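Local structure of Ctr9 protein (Myceliophthora thermophila, 6AF0) at residues N343-D348 and D375-G379; W350-R355 and Y369-A373; I573-T578 and L604-H608; I598-E602 and R617-I621; Y776-H781 and S795-A799. The protein probably binds RNA polymerase II as the tetratricopeptide-repeat subunit of the Paf1 transcription elongation complex. All blocks are in the same frame, centred on the assembly; numbering follows the deposited sequence.

Interactions 1 and 2 join the same antiparallel pair, helices 343-360 and 363-376, and touch each other. Interaction 2 is the buried middle of that pair, built from rings and alanines. Interaction 1 closes its open end with a salt bridge, and it is only partly buried. Interactions 3 and 4 share helix 594-607. Interaction 3 faces back to helix 573-591 and uses charge, whereas interaction 4 faces on to helix 612-625 and is apolar. Interaction 5 is again a buried hairpin core, where glycine and alanine let the helices come close. Its centre lies about 34 Å from that of interaction 4 and about 75 Å from that of interaction 1.

Interaction 1 (N343-D348 and D375-G379); sequences NAIASD and DARGG
A Schellman motif ends helix 363-376, and the residues at this end, Ala-376 and Arg-377, pack on the first turns of helix 343-360. Gly-378 is the C-prime residue of the motif, with positive phi. Ala-376 supplies the apolar part of the contact. Its CB lies 3.7 Å from Ser-347 CB and 4.3 Å from Ala-346 CB. Its carbonyl O is 3.2 Å from Asn-343 CB, while the amide of Asn-343 turns to Gln-157 O. Arg-377 supplies the polar part. A chi1 of -79° and a chain extended as far as NE carry its side chain over Ser-347. Arg-377 NE donates to Ser-347 OG, though the modelled length is too short to be trusted. Arg-377 NH2 donates to Asp-348 OD1 at 2.6 Å and completes a salt bridge. The oxygen is met on its syn side, 33° out of the carboxylate plane, but close to the guanidinium plane. Ala-344 CB lies over one guanidinium face, 3.9 Å from Arg-377 NH2. Ser-347 OG in turn donates to Ala-344 O at 2.9 Å. That carbonyl also accepts from Asp-348 N, on the same face. Tyr-384 touches both Asp-348 and Arg-377. The salt bridge, with Ser-347 OG also at the guanidinium edge, probably limits rotation of the group, and the arginine would be expected to keep Asp-348 ionised.

Interaction 2 (W350-R355 and Y369-A373); sequences WYLLAR and YYRRA
Trp-350 lays its indole against Arg-372 and Tyr-369. Arg-372 CB sits over the five-membered ring, 3.8 Å from its centroid, in a CH-pi contact. The extended arginine then follows the indole outward. Its guanidinium is at most weakly attracted to the ring, and its NE pairs with Asp-368. Tyr-369 meets the other end of the indole obliquely, with CE1 3.7 Å from Trp-350 CZ3 and the planes at 44°. Leu-353 CB reaches Tyr-369 CD2 at 3.5 Å. The far side of the interface is built round Tyr-370. Ala-354 CB stands over the centre of its ring, 3.4 Å from the centroid. Tyr-351 CE1 approaches the edge of the same ring. With CG anti to the backbone N (chi1 -180°), Tyr-351 is directed to this side, and Tyr-384 meets its ring edge-to-face. Ala-373 CB fills the middle, 3.5 Å from Trp-350 CB. The axes of these short segments come within 7.8 Å, with alanines at the closest places. No hydrogen bond links the two segments. Tyr-351 OH accepts from Arg-355 NE of its own segment, and Tyr-370 OH bonds to His-358. Cohesion between the segments therefore comes from dispersion and CH-pi contacts.

Interaction 3 (I573-T578 and L604-H608); sequences IDALLT and LLSRH
Arg-607, Thr-578 and Leu-604 have the most surface buried here. Arg-607 extends its chain across to the start of helix 573-591. Its NH2 donates to Asp-574 OD1 nearly straight, at 163°, in a salt bridge modelled as very short, so the exact length is uncertain. A chi1 of 175° swings the Asp-574 carboxylate round to present this oxygen. The two side chains slide past each other in opposite directions, with their flat groups turned 50° apart. Leu-577 crosses the arginine at about a right angle, with CB next to NH2 and NH1 of Arg-607. Leu-577 O is above the centre of one guanidinium face. Two residues of the other segment touch Thr-578. Leu-604 CD1 lies 3.6 Å from Thr-578 O and 4.1 Å from Thr-578 CB. His-608 brings ND1 toward the methyl CG2. Meanwhile Thr-578 OG1 turns back to donate to Ala-575 O at 2.7 Å, so this hydroxyl is satisfied within its own helix. Arg-607 is exposed and also touches a crystal neighbour, whereas Leu-604 is buried. Helices 573-591 and 594-607 are consecutive, and the contact closes the open end of a helical hairpin of tetratricopeptide type, most of which falls in the predicted repeat 578-611.

Interaction 4 (I598-E602 and R617-I621); sequences IETYE and RLAYI
Chi1 values of -77° for Tyr-601 and -84° for Leu-618 turn both side chains in between the helices, where they meet. They slide past each other in opposite directions. Tyr-601 CB is 4.0 Å from Leu-618 CG. The Tyr-601 ring continues toward Arg-617 and Ile-621. Ile-621 CD1 lies at the ring edge, in its plane, 3.8 Å from Tyr-601 CE2. Arg-617 CB meets the same ring obliquely, 3.5 Å from Tyr-601 CE2. Beyond CB the arginine bends at chi2 and chi3, and its guanidinium leads away to a salt bridge with Glu-589. Tyr-601 OH bonds to that same glutamate. Ile-598 completes the apolar patch. Its CG2 branch reaches Leu-618 CD2 at 3.8 Å, while CD1 at the end of the other branch lies 4.0 Å from Ile-621 CG2. The larger side chains keep the axes of these short segments 10.7 Å apart. The contact joins helix 594-607, in the predicted tetratricopeptide repeat 578-611, to the next helix, 612-625. No hydrogen bond crosses between the segments, so van der Waals contact carries the join. Glu-589, on helix 573-591, probably fixes the polar ends of Tyr-601 and Arg-617, and it would partly offset the charges of two neighbouring arginines, Arg-617 and Arg-586.

Interaction 5 (Y776-H781 and S795-A799); sequences YVNMGH and SYEIA
Gly-780 and Tyr-796 form the close-packed part of this contact. Gly-780 CA lies over one face of the tyrosine ring, 3.8 Å from its centroid. Having no side chain, the glycine allows the ring to rest directly on the helix backbone. Tyr-796 starts out away from the partner helix, but chi1 near -78° turns its ring back over it. Its OH shares a hydrogen bond with His-781 ND1, modelled at 2.5 Å; the oxygen lies in the imidazole plane. Ser-795 OG lies between Tyr-776 O and Gly-780 N. Ala-799 belongs to the packed part too, with CB 3.8 Å from Tyr-776 CB and 4.0 Å from Val-777 CG2. This is the helical hairpin of the predicted tetratricopeptide repeat 773-806. Tyr-776, Gly-780, Tyr-796 and Ala-799 fall at its fourth, eighth, twenty-fourth and twenty-seventh positions, the usual places for aromatic and small residues. The two segments run antiparallel with axes 8.0 Å apart. Ile-798 and Val-777, both partly exposed, make the outer side. Ile-798 sits beside the Tyr-776 ring, though the exact fit is doubtful in the model. Tyr-776 OH bonds to Gln-771, while on the Tyr-796 side helix 809-826 packs against the ring.

Interaction 1 (N343-D348 and D375-G379)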
# COMPACT_ATOMS: atom_id res chain seq x y z
N ASN A 343 15.38 30.95 -1.73
CA ASN A 343 15.70 29.53 -1.56
C ASN A 343 14.92 28.64 -2.52
O ASN A 343 15.47 27.71 -3.13
CB ASN A 343 15.48 29.09 -0.11
CG ASN A 343 16.34 29.88 0.88
OD1 ASN A 343 17.53 30.17 0.63
ND2 ASN A 343 15.74 30.24 2.01
N ALA A 344 13.63 28.93 -2.66
CA ALA A 344 12.73 28.14 -3.53
C ALA A 344 13.32 27.95 -4.90
O ALA A 344 13.28 26.84 -5.47
CB ALA A 344 11.36 28.81 -3.64
N ILE A 345 13.87 29.04 -5.43
CA ILE A 345 14.49 28.99 -6.75
C ILE A 345 15.66 28.04 -6.72
O ILE A 345 15.77 27.17 -7.57
CB ILE A 345 14.95 30.35 -7.22
CG1 ILE A 345 13.72 31.16 -7.59
CG2 ILE A 345 15.87 30.22 -8.41
CD1 ILE A 345 14.01 32.50 -8.24
N ALA A 346 16.50 28.18 -5.71
CA ALA A 346 17.65 27.30 -5.55
C ALA A 346 17.20 25.85 -5.52
O ALA A 346 17.77 25.00 -6.23
CB ALA A 346 18.44 27.65 -4.30
N SER A 347 16.16 25.57 -4.74
CA SER A 347 15.67 24.20 -4.66
C SER A 347 15.16 23.68 -6.00
O SER A 347 15.31 22.51 -6.31
CB SER A 347 14.57 24.06 -3.63
OG SER A 347 13.33 24.23 -4.27
N ASP A 348 14.53 24.55 -6.78
CA ASP A 348 13.96 24.18 -8.09
C ASP A 348 15.07 23.89 -9.07
O ASP A 348 15.01 22.94 -9.85
CB ASP A 348 13.07 25.29 -8.64
CG ASP A 348 11.73 25.37 -7.94
OD1 ASP A 348 11.47 24.59 -7.00
OD2 ASP A 348 10.91 26.22 -8.32
N ASP A 375 17.12 20.23 1.05
CA ASP A 375 17.69 21.10 2.09
C ASP A 375 17.44 22.59 1.80
O ASP A 375 17.10 23.34 2.71
CB ASP A 375 19.19 20.83 2.29
CG ASP A 375 19.49 19.40 2.77
OD1 ASP A 375 18.57 18.68 3.23
OD2 ASP A 375 20.67 19.00 2.65
N ALA A 376 17.57 23.01 0.53
CA ALA A 376 17.39 24.43 0.15
C ALA A 376 16.07 24.98 0.65
O ALA A 376 15.99 26.14 1.06
CB ALA A 376 17.50 24.61 -1.36
N ARG A 377 15.04 24.14 0.63
CA ARG A 377 13.75 24.50 1.20
C ARG A 377 13.65 24.12 2.67
O ARG A 377 12.54 24.10 3.24
CB ARG A 377 12.62 23.81 0.46
CG ARG A 377 12.26 24.47 -0.85
CD ARG A 377 11.35 23.56 -1.67
NE ARG A 377 11.22 24.02 -3.05
CZ ARG A 377 10.29 24.86 -3.48
NH1 ARG A 377 9.38 25.32 -2.64
NH2 ARG A 377 10.28 25.22 -4.75
N GLY A 378 14.80 23.81 3.27
CA GLY A 378 14.89 23.51 4.71
C GLY A 378 15.17 22.06 5.01
O GLY A 378 15.39 21.70 6.16
N GLY A 379 15.13 21.21 4.00
CA GLY A 379 15.41 19.80 4.23
C GLY A 379 14.35 19.22 5.13
O GLY A 379 13.31 19.84 5.37

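Interaction 2 (W350-R355 and Y369-A373)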
# COMPACT_ATOMS: atom_id res chain seq x y z
N TRP A 350 18.16 22.85 -8.24
CA TRP A 350 18.82 21.60 -7.85
C TRP A 350 17.95 20.45 -8.30
O TRP A 350 18.43 19.44 -8.80
CB TRP A 350 19.11 21.51 -6.33
CG TRP A 350 20.25 22.38 -5.85
CD1 TRP A 350 20.18 23.36 -4.89
CD2 TRP A 350 21.61 22.37 -6.30
NE1 TRP A 350 21.41 23.96 -4.72
CE2 TRP A 350 22.30 23.37 -5.57
CE3 TRP A 350 22.31 21.62 -7.25
CZ2 TRP A 350 23.68 23.64 -5.76
CZ3 TRP A 350 23.70 21.89 -7.45
CH2 TRP A 350 24.35 22.90 -6.71
N TYR A 351 16.65 20.61 -8.14
CA TYR A 351 15.73 19.57 -8.53
C TYR A 351 15.83 19.30 -10.03
O TYR A 351 15.88 18.16 -10.44
CB TYR A 351 14.31 19.93 -8.15
CG TYR A 351 13.34 18.86 -8.54
CD1 TYR A 351 13.35 17.63 -7.89
CD2 TYR A 351 12.44 19.05 -9.58
CE1 TYR A 351 12.46 16.63 -8.26
CE2 TYR A 351 11.54 18.05 -9.93
CZ TYR A 351 11.56 16.84 -9.27
OH TYR A 351 10.72 15.82 -9.60
N LEU A 352 15.89 20.34 -10.85
CA LEU A 352 16.05 20.14 -12.30
C LEU A 352 17.33 19.41 -12.67
O LEU A 352 17.31 18.49 -13.48
CB LEU A 352 15.99 21.47 -13.05
CG LEU A 352 14.65 22.22 -12.95
CD1 LEU A 352 14.78 23.61 -13.56
CD2 LEU A 352 13.54 21.45 -13.63
N LEU A 353 18.44 19.82 -12.08
CA LEU A 353 19.71 19.13 -12.27
C LEU A 353 19.63 17.69 -11.78
O LEU A 353 20.11 16.78 -12.43
CB LEU A 353 20.84 19.86 -11.53
CG LEU A 353 21.23 21.27 -11.98
CD1 LEU A 353 22.52 21.74 -11.34
CD2 LEU A 353 21.37 21.32 -13.49
N ALA A 354 19.00 17.47 -10.64
CA ALA A 354 18.81 16.12 -10.16
C ALA A 354 18.09 15.27 -11.21
O ALA A 354 18.57 14.19 -11.55
CB ALA A 354 18.02 16.11 -8.85
N ARG A 355 16.98 15.76 -11.75
CA ARG A 355 16.21 14.99 -12.73
C ARG A 355 16.99 14.80 -14.01
O ARG A 355 16.73 13.84 -14.74
CB ARG A 355 14.91 15.68 -13.08
CG ARG A 355 13.95 15.83 -11.94
CD ARG A 355 12.57 16.16 -12.49
NE ARG A 355 11.63 15.07 -12.28
CZ ARG A 355 10.96 14.44 -13.23
NH1 ARG A 355 11.07 14.78 -14.51
NH2 ARG A 355 10.14 13.45 -12.89
N TYR A 369 22.43 16.25 -5.47
CA TYR A 369 21.51 17.26 -6.03
C TYR A 369 20.09 17.18 -5.46
O TYR A 369 19.57 18.16 -4.95
CB TYR A 369 21.43 17.12 -7.55
CG TYR A 369 22.66 17.58 -8.30
CD1 TYR A 369 23.80 18.03 -7.64
CD2 TYR A 369 22.68 17.57 -9.68
CE1 TYR A 369 24.91 18.46 -8.34
CE2 TYR A 369 23.79 17.99 -10.38
CZ TYR A 369 24.90 18.44 -9.72
OH TYR A 369 26.00 18.85 -10.44
N TYR A 370 19.46 16.02 -5.55
CA TYR A 370 18.18 15.87 -4.86
C TYR A 370 18.25 16.35 -3.40
O TYR A 370 17.35 17.03 -2.91
CB TYR A 370 17.70 14.42 -4.88
CG TYR A 370 16.96 14.01 -6.13
CD1 TYR A 370 15.80 14.63 -6.49
CD2 TYR A 370 17.42 12.98 -6.92
CE1 TYR A 370 15.13 14.27 -7.64
CE2 TYR A 370 16.75 12.60 -8.06
CZ TYR A 370 15.61 13.26 -8.42
OH TYR A 370 14.93 12.88 -9.53
N ARG A 371 19.31 15.94 -2.70
CA ARG A 371 19.49 16.29 -1.29
C ARG A 371 19.57 17.82 -1.11
O ARG A 371 18.93 18.40 -0.23
CB ARG A 371 20.72 15.57 -0.72
CG ARG A 371 21.42 16.31 0.40
CD ARG A 371 22.81 15.78 0.67
NE ARG A 371 23.62 16.81 1.32
CZ ARG A 371 23.41 17.29 2.55
NH1 ARG A 371 22.40 16.85 3.31
NH2 ARG A 371 24.22 18.22 3.04
N ARG A 372 20.34 18.47 -1.98
CA ARG A 372 20.51 19.93 -1.92
C ARG A 372 19.21 20.67 -2.22
O ARG A 372 18.95 21.73 -1.67
CB ARG A 372 21.61 20.36 -2.90
CG ARG A 372 22.98 19.93 -2.43
CD ARG A 372 24.11 20.36 -3.34
NE ARG A 372 25.38 19.78 -2.91
CZ ARG A 372 26.52 19.82 -3.60
NH1 ARG A 372 26.57 20.43 -4.79
NH2 ARG A 372 27.61 19.24 -3.11
N ALA A 373 18.42 20.08 -3.11
CA ALA A 373 17.13 20.60 -3.47
C ALA A 373 16.17 20.52 -2.30
O ALA A 373 15.33 21.40 -2.13
CB ALA A 373 16.57 19.80 -4.65

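Interaction 3 (I573-T578 and L604-H608)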
# COMPACT_ATOMS: atom_id res chain seq x y z
N ILE A 573 6.75 -22.52 -23.04
CA ILE A 573 5.43 -23.06 -23.42
C ILE A 573 5.30 -24.55 -23.04
O ILE A 573 4.21 -25.00 -22.66
CB ILE A 573 5.14 -22.87 -24.93
CG1 ILE A 573 5.42 -21.43 -25.39
CG2 ILE A 573 3.69 -23.23 -25.25
CD1 ILE A 573 4.77 -20.34 -24.55
N ASP A 574 6.41 -25.29 -23.12
CA ASP A 574 6.40 -26.69 -22.73
C ASP A 574 6.13 -26.83 -21.23
O ASP A 574 5.34 -27.68 -20.84
CB ASP A 574 7.69 -27.41 -23.15
CG ASP A 574 7.77 -28.87 -22.63
OD1 ASP A 574 6.73 -29.42 -22.20
OD2 ASP A 574 8.86 -29.50 -22.65
N ALA A 575 6.76 -26.00 -20.40
CA ALA A 575 6.44 -25.97 -18.96
C ALA A 575 4.95 -25.66 -18.67
O ALA A 575 4.29 -26.36 -17.90
CB ALA A 575 7.31 -24.97 -18.23
N LEU A 576 4.43 -24.62 -19.30
CA LEU A 576 3.02 -24.27 -19.16
C LEU A 576 2.10 -25.35 -19.74
O LEU A 576 0.96 -25.53 -19.29
CB LEU A 576 2.74 -22.93 -19.85
CG LEU A 576 3.02 -21.67 -19.03
CD1 LEU A 576 4.44 -21.58 -18.48
CD2 LEU A 576 2.70 -20.46 -19.89
N LEU A 577 2.59 -26.06 -20.75
CA LEU A 577 1.84 -27.16 -21.35
C LEU A 577 1.98 -28.48 -20.57
O LEU A 577 1.42 -29.49 -20.98
CB LEU A 577 2.26 -27.38 -22.80
CG LEU A 577 1.45 -26.77 -23.96
CD1 LEU A 577 0.18 -27.58 -24.20
CD2 LEU A 577 1.12 -25.30 -23.73
N THR A 578 2.77 -28.46 -19.49
CA THR A 578 2.81 -29.56 -18.52
C THR A 578 1.98 -29.18 -17.29
O THR A 578 1.13 -29.96 -16.85
CB THR A 578 4.25 -29.98 -18.10
OG1 THR A 578 4.90 -28.92 -17.39
CG2 THR A 578 5.08 -30.38 -19.33
N LEU A 604 -1.15 -35.81 -21.13
CA LEU A 604 -0.05 -35.06 -20.52
C LEU A 604 1.12 -35.98 -20.18
O LEU A 604 2.28 -35.58 -20.31
CB LEU A 604 -0.53 -34.37 -19.24
CG LEU A 604 0.58 -33.89 -18.30
CD1 LEU A 604 1.40 -32.80 -18.98
CD2 LEU A 604 -0.00 -33.40 -16.99
N LEU A 605 0.80 -37.19 -19.71
CA LEU A 605 1.81 -38.19 -19.36
C LEU A 605 2.47 -38.82 -20.59
O LEU A 605 3.69 -39.00 -20.62
CB LEU A 605 1.23 -39.30 -18.46
CG LEU A 605 1.01 -39.03 -16.96
CD1 LEU A 605 0.49 -40.29 -16.28
CD2 LEU A 605 2.27 -38.55 -16.25
N SER A 606 1.69 -39.14 -21.61
CA SER A 606 2.23 -39.69 -22.86
C SER A 606 3.36 -38.78 -23.40
O SER A 606 4.44 -39.26 -23.77
CB SER A 606 1.12 -39.88 -23.90
OG SER A 606 0.72 -38.66 -24.53
N ARG A 607 3.10 -37.48 -23.42
CA ARG A 607 4.10 -36.51 -23.81
C ARG A 607 5.13 -36.29 -22.68
O ARG A 607 6.24 -35.79 -22.91
CB ARG A 607 3.41 -35.20 -24.20
CG ARG A 607 4.09 -33.96 -23.64
CD ARG A 607 3.32 -32.71 -23.97
NE ARG A 607 4.12 -31.55 -23.59
CZ ARG A 607 3.91 -30.32 -24.04
NH1 ARG A 607 2.91 -30.06 -24.88
NH2 ARG A 607 4.71 -29.34 -23.64
N HIS A 608 4.76 -36.64 -21.46
CA HIS A 608 5.58 -36.29 -20.32
C HIS A 608 5.20 -37.11 -19.09
O HIS A 608 4.51 -36.62 -18.20
CB HIS A 608 5.43 -34.79 -20.05
CG HIS A 608 6.64 -34.16 -19.43
ND1 HIS A 608 7.14 -32.95 -19.84
CD2 HIS A 608 7.45 -34.60 -18.43
CE1 HIS A 608 8.21 -32.65 -19.12
NE2 HIS A 608 8.42 -33.63 -18.26

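Interaction 4 (I598-E602 and R617-I621)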
# COMPACT_ATOMS: atom_id res chain seq x y z
N ILE A 598 -8.95 -38.49 -16.51
CA ILE A 598 -8.00 -39.56 -16.75
C ILE A 598 -7.29 -39.30 -18.08
O ILE A 598 -6.07 -39.13 -18.13
CB ILE A 598 -8.65 -40.96 -16.81
CG1 ILE A 598 -9.45 -41.24 -15.55
CG2 ILE A 598 -7.57 -42.03 -16.94
CD1 ILE A 598 -10.00 -42.65 -15.48
N GLU A 599 -8.07 -39.22 -19.15
CA GLU A 599 -7.48 -39.11 -20.49
C GLU A 599 -6.56 -37.88 -20.60
O GLU A 599 -5.53 -37.92 -21.27
CB GLU A 599 -8.56 -39.14 -21.59
CG GLU A 599 -9.01 -37.78 -22.13
CD GLU A 599 -10.01 -37.89 -23.28
OE1 GLU A 599 -10.66 -38.95 -23.40
OE2 GLU A 599 -10.16 -36.92 -24.06
N THR A 600 -6.90 -36.79 -19.92
CA THR A 600 -6.06 -35.60 -20.00
C THR A 600 -4.74 -35.82 -19.24
O THR A 600 -3.68 -35.44 -19.74
CB THR A 600 -6.74 -34.33 -19.44
OG1 THR A 600 -6.79 -34.39 -18.02
CG2 THR A 600 -8.15 -34.17 -19.97
N TYR A 601 -4.83 -36.40 -18.04
CA TYR A 601 -3.65 -36.79 -17.27
C TYR A 601 -2.76 -37.69 -18.12
O TYR A 601 -1.57 -37.46 -18.27
CB TYR A 601 -4.04 -37.55 -16.01
CG TYR A 601 -4.55 -36.71 -14.85
CD1 TYR A 601 -4.11 -35.41 -14.65
CD2 TYR A 601 -5.43 -37.25 -13.92
CE1 TYR A 601 -4.59 -34.66 -13.58
CE2 TYR A 601 -5.88 -36.51 -12.85
CZ TYR A 601 -5.47 -35.22 -12.70
OH TYR A 601 -5.97 -34.53 -11.64
N GLU A 602 -3.38 -38.71 -18.70
CA GLU A 602 -2.69 -39.64 -19.57
C GLU A 602 -2.03 -38.98 -20.78
O GLU A 602 -0.89 -39.28 -21.09
CB GLU A 602 -3.65 -40.71 -20.05
CG GLU A 602 -4.23 -41.53 -18.92
CD GLU A 602 -4.56 -42.94 -19.32
OE1 GLU A 602 -5.46 -43.13 -20.18
OE2 GLU A 602 -3.90 -43.85 -18.77
N ARG A 617 -2.38 -38.42 -8.85
CA ARG A 617 -3.84 -38.26 -9.03
C ARG A 617 -4.44 -39.46 -9.75
O ARG A 617 -5.52 -39.92 -9.42
CB ARG A 617 -4.19 -36.97 -9.78
CG ARG A 617 -3.93 -35.69 -8.98
CD ARG A 617 -4.52 -35.72 -7.57
NE ARG A 617 -5.93 -36.10 -7.56
CZ ARG A 617 -6.73 -36.03 -6.50
NH1 ARG A 617 -6.30 -35.61 -5.33
NH2 ARG A 617 -7.99 -36.38 -6.60
N LEU A 618 -3.72 -40.00 -10.73
CA LEU A 618 -4.18 -41.19 -11.42
C LEU A 618 -4.34 -42.32 -10.42
O LEU A 618 -5.35 -42.99 -10.40
CB LEU A 618 -3.24 -41.60 -12.56
CG LEU A 618 -3.48 -40.87 -13.89
CD1 LEU A 618 -2.37 -41.20 -14.87
CD2 LEU A 618 -4.84 -41.19 -14.51
N ALA A 619 -3.36 -42.48 -9.54
CA ALA A 619 -3.36 -43.58 -8.59
C ALA A 619 -4.47 -43.44 -7.54
O ALA A 619 -4.98 -44.44 -7.02
CB ALA A 619 -2.01 -43.69 -7.92
N TYR A 620 -4.85 -42.20 -7.25
CA TYR A 620 -5.94 -41.98 -6.32
C TYR A 620 -7.24 -42.29 -7.07
O TYR A 620 -8.11 -43.03 -6.56
CB TYR A 620 -5.90 -40.55 -5.75
CG TYR A 620 -7.19 -40.17 -5.06
CD1 TYR A 620 -7.53 -40.72 -3.83
CD2 TYR A 620 -8.09 -39.31 -5.68
CE1 TYR A 620 -8.73 -40.39 -3.21
CE2 TYR A 620 -9.28 -38.97 -5.07
CZ TYR A 620 -9.61 -39.51 -3.85
OH TYR A 620 -10.81 -39.15 -3.28
N ILE A 621 -7.38 -41.73 -8.28
CA ILE A 621 -8.53 -42.01 -9.15
C ILE A 621 -8.74 -43.54 -9.20
O ILE A 621 -9.87 -44.06 -9.15
CB ILE A 621 -8.32 -41.46 -10.59
CG1 ILE A 621 -8.59 -39.96 -10.68
CG2 ILE A 621 -9.21 -42.18 -11.58
CD1 ILE A 621 -8.23 -39.35 -12.03

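Interaction 5 (Y776-H781 and S795-A799)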
# COMPACT_ATOMS: atom_id res chain seq x y z
N TYR A 776 -19.29 -35.58 12.67
CA TYR A 776 -20.66 -35.61 13.16
C TYR A 776 -20.95 -36.85 14.02
O TYR A 776 -21.71 -36.80 14.99
CB TYR A 776 -21.63 -35.51 11.99
CG TYR A 776 -21.70 -34.13 11.38
CD1 TYR A 776 -22.80 -33.30 11.59
CD2 TYR A 776 -20.65 -33.62 10.60
CE1 TYR A 776 -22.87 -32.02 11.04
CE2 TYR A 776 -20.70 -32.35 10.05
CZ TYR A 776 -21.81 -31.55 10.26
OH TYR A 776 -21.87 -30.30 9.70
N VAL A 777 -20.33 -37.96 13.66
CA VAL A 777 -20.48 -39.19 14.42
C VAL A 777 -19.92 -38.97 15.81
O VAL A 777 -20.59 -39.20 16.81
CB VAL A 777 -19.77 -40.37 13.71
CG1 VAL A 777 -19.80 -41.64 14.55
CG2 VAL A 777 -20.41 -40.65 12.36
N ASN A 778 -18.68 -38.49 15.86
CA ASN A 778 -17.99 -38.21 17.12
C ASN A 778 -18.74 -37.20 17.98
O ASN A 778 -18.71 -37.26 19.21
CB ASN A 778 -16.61 -37.65 16.82
CG ASN A 778 -15.70 -38.63 16.11
OD1 ASN A 778 -16.02 -39.82 15.96
ND2 ASN A 778 -14.56 -38.14 15.68
N MET A 779 -19.37 -36.24 17.32
CA MET A 779 -20.23 -35.27 17.99
C MET A 779 -21.44 -35.94 18.61
O MET A 779 -21.69 -35.80 19.80
CB MET A 779 -20.68 -34.20 17.00
CG MET A 779 -19.70 -33.05 16.84
SD MET A 779 -20.59 -31.55 16.39
CE MET A 779 -19.69 -30.35 17.34
N GLY A 780 -22.19 -36.67 17.78
CA GLY A 780 -23.30 -37.49 18.26
C GLY A 780 -22.93 -38.36 19.47
O GLY A 780 -23.73 -38.53 20.37
N HIS A 781 -21.72 -38.90 19.48
CA HIS A 781 -21.22 -39.69 20.62
C HIS A 781 -21.10 -38.89 21.92
O HIS A 781 -21.47 -39.37 22.99
CB HIS A 781 -19.85 -40.28 20.30
CG HIS A 781 -19.85 -41.25 19.18
ND1 HIS A 781 -21.01 -41.73 18.60
CD2 HIS A 781 -18.84 -41.89 18.55
CE1 HIS A 781 -20.71 -42.60 17.66
NE2 HIS A 781 -19.40 -42.72 17.61
N SER A 795 -27.12 -34.54 14.78
CA SER A 795 -25.72 -34.72 14.45
C SER A 795 -25.65 -36.02 13.65
O SER A 795 -25.28 -36.02 12.47
CB SER A 795 -24.85 -34.77 15.71
OG SER A 795 -23.50 -35.10 15.42
N TYR A 796 -26.08 -37.11 14.28
CA TYR A 796 -26.11 -38.41 13.62
C TYR A 796 -26.85 -38.36 12.29
O TYR A 796 -26.41 -38.93 11.31
CB TYR A 796 -26.77 -39.46 14.52
CG TYR A 796 -25.91 -39.99 15.63
CD1 TYR A 796 -26.44 -40.28 16.89
CD2 TYR A 796 -24.54 -40.20 15.44
CE1 TYR A 796 -25.65 -40.77 17.91
CE2 TYR A 796 -23.74 -40.69 16.46
CZ TYR A 796 -24.30 -40.97 17.69
OH TYR A 796 -23.51 -41.45 18.69
N GLU A 797 -27.99 -37.69 12.26
CA GLU A 797 -28.81 -37.63 11.06
C GLU A 797 -28.00 -36.99 9.94
O GLU A 797 -27.96 -37.51 8.84
CB GLU A 797 -30.09 -36.82 11.30
CG GLU A 797 -31.26 -37.61 11.90
CD GLU A 797 -32.33 -37.92 10.87
OE1 GLU A 797 -33.30 -37.14 10.79
OE2 GLU A 797 -32.17 -38.93 10.14
N ILE A 798 -27.35 -35.88 10.25
CA ILE A 798 -26.53 -35.19 9.27
C ILE A 798 -25.41 -36.11 8.78
O ILE A 798 -25.12 -36.14 7.57
CB ILE A 798 -25.94 -33.87 9.82
CG1 ILE A 798 -27.03 -32.79 9.89
CG2 ILE A 798 -24.82 -33.39 8.91
CD1 ILE A 798 -26.54 -31.43 10.33
N ALA A 799 -24.79 -36.84 9.70
CA ALA A 799 -23.78 -37.85 9.31
C ALA A 799 -24.35 -38.83 8.30
O ALA A 799 -23.70 -39.14 7.32
CB ALA A 799 -23.25 -38.61 10.52